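Local coordinates for citrate lyase subunit beta-like protein (Mycobacterium tuberculosis H37Rv, PDB 6CJ3) that binds one magnesium ion per subunit, is classed as a lyase of the HpcH/HpaI aldolase family and may play a role in fatty acid biosynthesis, at residues 139-144 with 184-189; 191-196 with 218-223. All blocks are in the same frame, centred on the assembly; numbering follows the deposited sequence.

Interaction 1 (139-144 with 184-189); sequences GMMWGA and LALDAV. With PYR (pyruvic acid), chain F.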
ATOM      1  N   GLY A 139      -5.945  19.785  -1.101  1.00 16.14           N
ATOM      2  CA  GLY A 139      -4.652  19.147  -1.293  1.00 19.06           C
ATOM      3  C   GLY A 139      -4.320  18.168  -0.192  1.00 19.89           C
ATOM      4  O   GLY A 139      -4.810  18.283   0.936  1.00 19.66           O
ATOM      5  N   MET A 140      -3.476  17.193  -0.527  1.00 17.06           N
ATOM      6  CA  MET A 140      -2.952  16.221   0.421  1.00 15.25           C
ATOM      7  C   MET A 140      -1.435  16.297   0.386  1.00 17.21           C
ATOM      8  O   MET A 140      -0.842  16.285  -0.695  1.00 17.64           O
ATOM      9  CB  MET A 140      -3.373  14.780   0.091  1.00 17.62           C
ATOM     10  CG  MET A 140      -4.873  14.531   0.013  1.00 17.66           C
ATOM     11  SD  MET A 140      -5.663  14.586   1.632  1.00 19.47           S
ATOM     12  CE  MET A 140      -5.195  12.997   2.330  1.00 15.48           C
ATOM     13  N   MET A 141      -0.821  16.365   1.562  1.00 18.14           N
ATOM     14  CA  MET A 141       0.622  16.240   1.730  1.00 17.73           C
ATOM     15  C   MET A 141       0.886  15.073   2.666  1.00 15.99           C
ATOM     16  O   MET A 141       0.013  14.683   3.439  1.00 17.59           O
ATOM     17  CB  MET A 141       1.220  17.526   2.325  1.00 14.88           C
ATOM     18  CG  MET A 141       2.742  17.543   2.458  1.00 14.53           C
ATOM     19  SD  MET A 141       3.278  19.123   3.139  1.00 19.07           S
ATOM     20  CE  MET A 141       5.039  18.743   3.312  1.00 22.69           C
ATOM     21  N   TRP A 142       2.085  14.498   2.596  1.00 17.93           N
ATOM     22  CA  TRP A 142       2.500  13.543   3.608  1.00 18.36           C
ATOM     23  C   TRP A 142       3.788  14.031   4.257  1.00 19.03           C
ATOM     24  O   TRP A 142       4.545  14.821   3.674  1.00 20.69           O
ATOM     25  CB  TRP A 142       2.653  12.111   3.021  1.00 18.23           C
ATOM     26  CG  TRP A 142       3.830  11.949   2.131  1.00 18.38           C
ATOM     27  CD1 TRP A 142       4.013  12.514   0.902  1.00 16.94           C
ATOM     28  CD2 TRP A 142       5.002  11.177   2.403  1.00 19.44           C
ATOM     29  NE1 TRP A 142       5.241  12.144   0.393  1.00 17.63           N
ATOM     30  CE2 TRP A 142       5.866  11.323   1.298  1.00 17.35           C
ATOM     31  CE3 TRP A 142       5.409  10.380   3.477  1.00 21.25           C
ATOM     32  CZ2 TRP A 142       7.118  10.710   1.238  1.00 18.07           C
ATOM     33  CZ3 TRP A 142       6.646   9.751   3.405  1.00 20.76           C
ATOM     34  CH2 TRP A 142       7.481   9.920   2.293  1.00 19.43           C
ATOM     35  N   GLY A 143       3.997  13.607   5.502  1.00 18.97           N
ATOM     36  CA  GLY A 143       5.160  14.026   6.267  1.00 21.19           C
ATOM     37  C   GLY A 143       5.918  12.836   6.820  1.00 23.34           C
ATOM     38  O   GLY A 143       5.459  12.193   7.768  1.00 22.31           O
ATOM     39  N   ALA A 144       7.080  12.531   6.242  1.00 21.89           N
ATOM     40  CA  ALA A 144       7.781  11.303   6.613  1.00 24.05           C
ATOM     41  C   ALA A 144       8.255  11.316   8.061  1.00 27.65           C
ATOM     42  O   ALA A 144       8.290  10.265   8.710  1.00 22.34           O
ATOM     43  CB  ALA A 144       8.971  11.071   5.685  1.00 20.54           C
ATOM     44  N   LEU A 184      -4.709  18.530  -5.100  1.00 19.38           N
ATOM     45  CA  LEU A 184      -3.263  18.647  -5.253  1.00 19.97           C
ATOM     46  C   LEU A 184      -2.549  17.585  -4.420  1.00 20.58           C
ATOM     47  O   LEU A 184      -2.966  17.255  -3.309  1.00 19.93           O
ATOM     48  CB  LEU A 184      -2.782  20.029  -4.810  1.00 22.40           C
ATOM     49  CG  LEU A 184      -2.919  21.248  -5.720  1.00 31.97           C
ATOM     50  CD1 LEU A 184      -2.297  22.456  -5.029  1.00 37.74           C
ATOM     51  CD2 LEU A 184      -2.256  21.015  -7.067  1.00 31.31           C
ATOM     52  N   ALA A 185      -1.430  17.080  -4.949  1.00 18.53           N
ATOM     53  CA  ALA A 185      -0.594  16.105  -4.251  1.00 20.48           C
ATOM     54  C   ALA A 185       0.752  16.754  -3.968  1.00 19.46           C
ATOM     55  O   ALA A 185       1.446  17.163  -4.904  1.00 18.65           O
ATOM     56  CB  ALA A 185      -0.405  14.826  -5.082  1.00 18.87           C
ATOM     57  N   LEU A 186       1.114  16.854  -2.685  1.00 16.93           N
ATOM     58  CA  LEU A 186       2.363  17.471  -2.243  1.00 19.64           C
ATOM     59  C   LEU A 186       3.290  16.412  -1.653  1.00 18.12           C
ATOM     60  O   LEU A 186       2.898  15.688  -0.731  1.00 17.73           O
ATOM     61  CB  LEU A 186       2.108  18.566  -1.196  1.00 17.76           C
ATOM     62  CG  LEU A 186       1.423  19.889  -1.565  1.00 22.03           C
ATOM     63  CD1 LEU A 186      -0.026  19.665  -2.002  1.00 27.98           C
ATOM     64  CD2 LEU A 186       1.461  20.812  -0.360  1.00 18.18           C
ATOM     65  N   ASP A 187       4.530  16.355  -2.152  1.00 19.40           N
ATOM     66  CA  ASP A 187       5.517  15.388  -1.677  1.00 18.82           C
ATOM     67  C   ASP A 187       6.259  15.932  -0.453  1.00 19.25           C
ATOM     68  O   ASP A 187       6.388  17.146  -0.271  1.00 18.77           O
ATOM     69  CB  ASP A 187       6.513  15.047  -2.797  1.00 18.37           C
ATOM     70  CG  ASP A 187       7.198  13.691  -2.597  1.00 18.83           C
ATOM     71  OD1 ASP A 187       6.622  12.802  -1.950  1.00 18.20           O
ATOM     72  OD2 ASP A 187       8.336  13.520  -3.085  1.00 20.35           O
ATOM     73  N   ALA A 188       6.754  15.013   0.382  1.00 20.15           N
ATOM     74  CA  ALA A 188       7.391  15.331   1.659  1.00 19.22           C
ATOM     75  C   ALA A 188       8.713  16.082   1.467  1.00 20.92           C
ATOM     76  O   ALA A 188       9.328  16.049   0.400  1.00 18.81           O
ATOM     77  CB  ALA A 188       7.650  14.049   2.457  1.00 21.49           C
ATOM     78  N   VAL A 189       9.151  16.765   2.541  1.00 23.51           N
ATOM     79  CA  VAL A 189      10.327  17.631   2.497  1.00 21.97           C
ATOM     80  C   VAL A 189      11.593  16.795   2.556  1.00 21.53           C
ATOM     81  O   VAL A 189      11.629  15.718   3.156  1.00 24.23           O
ATOM     82  CB  VAL A 189      10.305  18.661   3.645  1.00 23.87           C
ATOM     83  CG1 VAL A 189       9.038  19.511   3.599  1.00 20.48           C
ATOM     84  CG2 VAL A 189      10.446  17.968   4.991  1.00 29.02           C
TER
HETATM   85  C   PYR F 305       6.938  16.140   8.597  0.88 31.58           C
HETATM   86  O   PYR F 305       6.674  15.774   9.827  0.88 22.79           O
HETATM   87  OXT PYR F 305       7.708  15.373   7.870  0.88 37.82           O
HETATM   88  CA  PYR F 305       6.390  17.330   8.101  0.88 29.31           C
HETATM   89  O3  PYR F 305       5.686  18.081   8.905  0.88 20.75           O
HETATM   90  CB  PYR F 305       6.593  17.788   6.691  0.88 30.77           C
HETATM   91  O   HOH W   1       8.439  15.106   5.429  1.00 35.99           O
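M140 meets the neighbouring strand with both polar atoms of its backbone, its N donating to L184 O (2.8 Å) and its O receiving L186 N, so that the two nearly straight bonds straddle A185. They lace together the parallel strands 139-142 and 184-187, whose axes approach to 4.7 Å and diverge by only 17°. On the sheet face that carries M141 and L186, these two side chains cross at about a right angle, CB of M141 lying 3.8 Å from CB of L186. M141 keeps its CG anti to the backbone N (chi1 -176°) and stays extended beyond it, which carries CE past the ladder to V189 CG1 and to the methyl carbon CB of the bound pyruvate, 3.8 Å from CE.

W142 is gripped just as closely. Its NE1 donates to D187 OD1 at 2.8 Å; that oxygen lies in the indole plane, while NE1 approaches it on its anti side and about 25° out of the carboxylate plane. One ring face receives A188 CB, 3.8 Å from the centroid of the five-membered ring of W142, a CH-pi contact. Edge and face together fix the turn of the indole, and D187 is itself steadied by a salt bridge from its OD2 to R171 of helix 165-180.

Beyond W142 the chains separate, and water takes over from direct bonds. Water 1 accepts from A144 N (3.0 Å) and weakly from V189 N. The O of water 1 donates to PYR OXT at 2.6 Å. R72, a substrate-binding residue, and the backbone N of D146, a magnesium ligand, also bond this pyruvate. Adjacent strands of a parallel barrel that meet a ligand at their C-terminal ends are characteristic of the TIM-barrel fold of HpcH/HpaI aldolases.

Interaction 2 (191-196 with 218-223); sequences LDILDV and HPSQIP. With PYR (pyruvic acid), chain G.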
ATOM      1  N   LEU A 191      14.861  16.874   4.267  1.00 23.07           N
ATOM      2  CA  LEU A 191      15.441  17.574   5.411  1.00 24.69           C
ATOM      3  C   LEU A 191      16.929  17.855   5.238  1.00 24.83           C
ATOM      4  O   LEU A 191      17.430  18.829   5.806  1.00 28.24           O
ATOM      5  CB  LEU A 191      15.215  16.781   6.696  1.00 29.86           C
ATOM      6  CG  LEU A 191      13.776  16.781   7.221  1.00 31.01           C
ATOM      7  CD1 LEU A 191      13.740  16.003   8.512  1.00 35.77           C
ATOM      8  CD2 LEU A 191      13.256  18.192   7.433  1.00 33.31           C
ATOM      9  N   ASP A 192      17.656  17.025   4.492  1.00 24.80           N
ATOM     10  CA  ASP A 192      19.092  17.237   4.287  1.00 28.36           C
ATOM     11  C   ASP A 192      19.269  18.309   3.218  1.00 28.19           C
ATOM     12  O   ASP A 192      19.295  18.025   2.019  1.00 27.03           O
ATOM     13  CB  ASP A 192      19.778  15.935   3.898  1.00 30.20           C
ATOM     14  CG  ASP A 192      21.296  16.034   3.934  1.00 36.34           C
ATOM     15  OD1 ASP A 192      21.838  17.154   3.948  1.00 33.50           O
ATOM     16  OD2 ASP A 192      21.950  14.982   3.931  1.00 34.79           O
ATOM     17  N   ILE A 193      19.387  19.560   3.668  1.00 27.72           N
ATOM     18  CA  ILE A 193      19.393  20.709   2.758  1.00 29.67           C
ATOM     19  C   ILE A 193      20.551  20.625   1.773  1.00 31.60           C
ATOM     20  O   ILE A 193      20.389  20.908   0.578  1.00 31.29           O
ATOM     21  CB  ILE A 193      19.448  22.020   3.562  1.00 29.28           C
ATOM     22  CG1 ILE A 193      18.168  22.187   4.372  1.00 25.73           C
ATOM     23  CG2 ILE A 193      19.701  23.221   2.641  1.00 29.99           C
ATOM     24  CD1 ILE A 193      18.276  23.247   5.433  1.00 27.26           C
ATOM     25  N   LEU A 194      21.741  20.267   2.254  1.00 29.25           N
ATOM     26  CA  LEU A 194      22.896  20.244   1.370  1.00 30.79           C
ATOM     27  C   LEU A 194      22.913  19.032   0.444  1.00 29.91           C
ATOM     28  O   LEU A 194      23.718  19.002  -0.493  1.00 29.86           O
ATOM     29  CB  LEU A 194      24.193  20.308   2.191  1.00 34.80           C
ATOM     30  CG  LEU A 194      24.392  21.573   3.037  1.00 37.79           C
ATOM     31  CD1 LEU A 194      25.711  21.513   3.809  1.00 33.83           C
ATOM     32  CD2 LEU A 194      24.338  22.833   2.187  1.00 38.06           C
ATOM     33  N   ASP A 195      22.030  18.055   0.653  1.00 32.88           N
ATOM     34  CA  ASP A 195      21.940  16.869  -0.206  1.00 33.82           C
ATOM     35  C   ASP A 195      21.129  17.196  -1.467  1.00 34.63           C
ATOM     36  O   ASP A 195      20.002  16.733  -1.674  1.00 30.14           O
ATOM     37  CB  ASP A 195      21.323  15.710   0.569  1.00 32.32           C
ATOM     38  CG  ASP A 195      21.146  14.467  -0.278  1.00 30.18           C
ATOM     39  OD1 ASP A 195      21.970  14.239  -1.201  1.00 32.12           O
ATOM     40  OD2 ASP A 195      20.175  13.725  -0.014  1.00 29.59           O
ATOM     41  N   VAL A 196      21.739  18.014  -2.327  1.00 34.06           N
ATOM     42  CA  VAL A 196      21.090  18.428  -3.569  1.00 31.67           C
ATOM     43  C   VAL A 196      20.872  17.232  -4.486  1.00 35.06           C
ATOM     44  O   VAL A 196      19.826  17.118  -5.142  1.00 31.88           O
ATOM     45  CB  VAL A 196      21.918  19.522  -4.266  1.00 44.05           C
ATOM     46  CG1 VAL A 196      21.254  19.935  -5.564  1.00 46.96           C
ATOM     47  CG2 VAL A 196      22.111  20.715  -3.347  1.00 47.27           C
ATOM     48  N   HIS A 218      14.138  25.033   2.666  1.00 27.14           N
ATOM     49  CA  HIS A 218      15.202  26.023   2.498  1.00 29.78           C
ATOM     50  C   HIS A 218      15.115  26.581   1.083  1.00 27.24           C
ATOM     51  O   HIS A 218      14.883  25.808   0.139  1.00 25.81           O
ATOM     52  CB  HIS A 218      16.590  25.420   2.750  1.00 28.53           C
ATOM     53  CG  HIS A 218      17.683  26.437   2.861  1.00 31.03           C
ATOM     54  ND1 HIS A 218      18.341  26.947   1.763  1.00 30.64           N
ATOM     55  CD2 HIS A 218      18.243  27.029   3.943  1.00 35.10           C
ATOM     56  CE1 HIS A 218      19.260  27.809   2.163  1.00 38.14           C
ATOM     57  NE2 HIS A 218      19.224  27.876   3.482  1.00 32.63           N
ATOM     58  N   PRO A 219      15.273  27.896   0.902  1.00 27.68           N
ATOM     59  CA  PRO A 219      15.070  28.469  -0.441  1.00 29.52           C
ATOM     60  C   PRO A 219      16.038  27.945  -1.491  1.00 32.94           C
ATOM     61  O   PRO A 219      15.681  27.930  -2.677  1.00 32.74           O
ATOM     62  CB  PRO A 219      15.236  29.978  -0.209  1.00 31.31           C
ATOM     63  CG  PRO A 219      15.984  30.100   1.070  1.00 29.70           C
ATOM     64  CD  PRO A 219      15.598  28.932   1.900  1.00 26.98           C
ATOM     65  N   SER A 220      17.250  27.519  -1.102  1.00 28.70           N
ATOM     66  CA  SER A 220      18.165  26.886  -2.054  1.00 28.15           C
ATOM     67  C   SER A 220      17.556  25.653  -2.723  1.00 31.51           C
ATOM     68  O   SER A 220      17.991  25.273  -3.819  1.00 29.11           O
ATOM     69  CB  SER A 220      19.468  26.487  -1.351  1.00 34.69           C
ATOM     70  OG  SER A 220      19.218  25.455  -0.406  1.00 32.00           O
ATOM     71  N   GLN A 221      16.572  25.013  -2.091  1.00 32.43           N
ATOM     72  CA  GLN A 221      15.966  23.814  -2.665  1.00 27.81           C
ATOM     73  C   GLN A 221      14.998  24.118  -3.801  1.00 29.29           C
ATOM     74  O   GLN A 221      14.721  23.225  -4.612  1.00 27.31           O
ATOM     75  CB  GLN A 221      15.246  23.025  -1.578  1.00 28.72           C
ATOM     76  CG  GLN A 221      16.152  22.575  -0.458  1.00 29.93           C
ATOM     77  CD  GLN A 221      15.412  21.810   0.608  1.00 28.09           C
ATOM     78  OE1 GLN A 221      14.423  22.296   1.164  1.00 27.82           O
ATOM     79  NE2 GLN A 221      15.875  20.592   0.894  1.00 23.19           N
ATOM     80  N   ILE A 222      14.494  25.353  -3.889  1.00 31.78           N
ATOM     81  CA  ILE A 222      13.476  25.674  -4.894  1.00 32.61           C
ATOM     82  C   ILE A 222      13.991  25.516  -6.323  1.00 31.85           C
ATOM     83  O   ILE A 222      13.288  24.906  -7.145  1.00 31.34           O
ATOM     84  CB  ILE A 222      12.898  27.076  -4.632  1.00 32.01           C
ATOM     85  CG1 ILE A 222      12.181  27.122  -3.280  1.00 30.74           C
ATOM     86  CG2 ILE A 222      11.978  27.484  -5.772  1.00 30.46           C
ATOM     87  CD1 ILE A 222      10.834  26.390  -3.247  1.00 29.97           C
ATOM     88  N   PRO A 223      15.166  26.037  -6.697  1.00 30.87           N
ATOM     89  CA  PRO A 223      15.627  25.823  -8.078  1.00 32.59           C
ATOM     90  C   PRO A 223      15.799  24.357  -8.427  1.00 33.50           C
ATOM     91  O   PRO A 223      15.545  23.970  -9.573  1.00 34.79           O
ATOM     92  CB  PRO A 223      16.964  26.579  -8.122  1.00 32.99           C
ATOM     93  CG  PRO A 223      16.835  27.608  -7.065  1.00 36.52           C
ATOM     94  CD  PRO A 223      16.074  26.945  -5.966  1.00 29.99           C
TER
HETATM   95  C   PYR G 306      17.719  12.992   5.190  0.93 50.09           C
HETATM   96  O   PYR G 306      16.867  13.441   6.077  0.93 47.65           O
HETATM   97  OXT PYR G 306      18.710  12.224   5.571  0.93 56.27           O
HETATM   98  CA  PYR G 306      17.581  13.319   3.841  0.93 43.63           C
HETATM   99  O3  PYR G 306      16.802  14.319   3.483  0.93 30.47           O
HETATM  100  CB  PYR G 306      18.346  12.530   2.812  0.93 34.80           C
HETATM  101  O   HOH W   2      18.177  19.434  -0.479  1.00 29.86           O
HETATM  102  O   HOH W   3      20.418  23.032  -1.101  1.00 37.34           O
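I193 sets its methyl CG2 over one face of the H218 imidazole, 4.2 Å from the ring centroid, a CH-pi contact. The other branch helps: CD1 of I193 comes within 3.8 Å of H218 CB, and the two side chains cross at about a right angle. I193 can offer both branches because CG2 is anti to its backbone N while CG1 lies beside that N (chi1 -66°). No direct hydrogen bond joins the segments; the polar link runs through water. Water 3 donates to I193 O at 2.7 Å and lies 2.8 Å from S220 OG, and water 2 accepts from Q221 NE2 and probably donates to the same carbonyl, though other acceptors compete.

The next shell holds these groups in place. H218 ND1 accepts from S220 N and shares a second hydrogen bond with S220 OG (2.8 Å), while H218 and Q221 form a capping box in which H218 N bonds Q221 OE1 only weakly. The amide of Q221 is held further by I217 N and H190 O. On the other side, I193 sits in a type I turn from D192 to D195, and D192 N donates to O3 of a second pyruvate (3.0 Å). M259 of a neighbouring subunit also packs on I193. The contact thus joins the loop between strand 184-187 and helix 196-209 to the turn leading from strand 213-216 into helix 221-228.

The two contacts follow one another along the chain, with centres about 17 Å apart, and touch only through the continuity of the backbone at H190. Interaction 1 lies in the barrel wall, its centre about 4 Å from the centre of the chain, where its strand ends meet the pyruvate in the substrate site; interaction 2 lies about 15 Å from that centre, at the surface and beside a neighbouring subunit. H190, the one residue between 184-189 and 191-196, turns its polar atoms to interaction 2: its O accepts from Q221 NE2 and its NE2 is hydrogen-bonded to D195 OD2. Each contact has its own pyruvate, but the one at 191-196 lies away from the annotated sites.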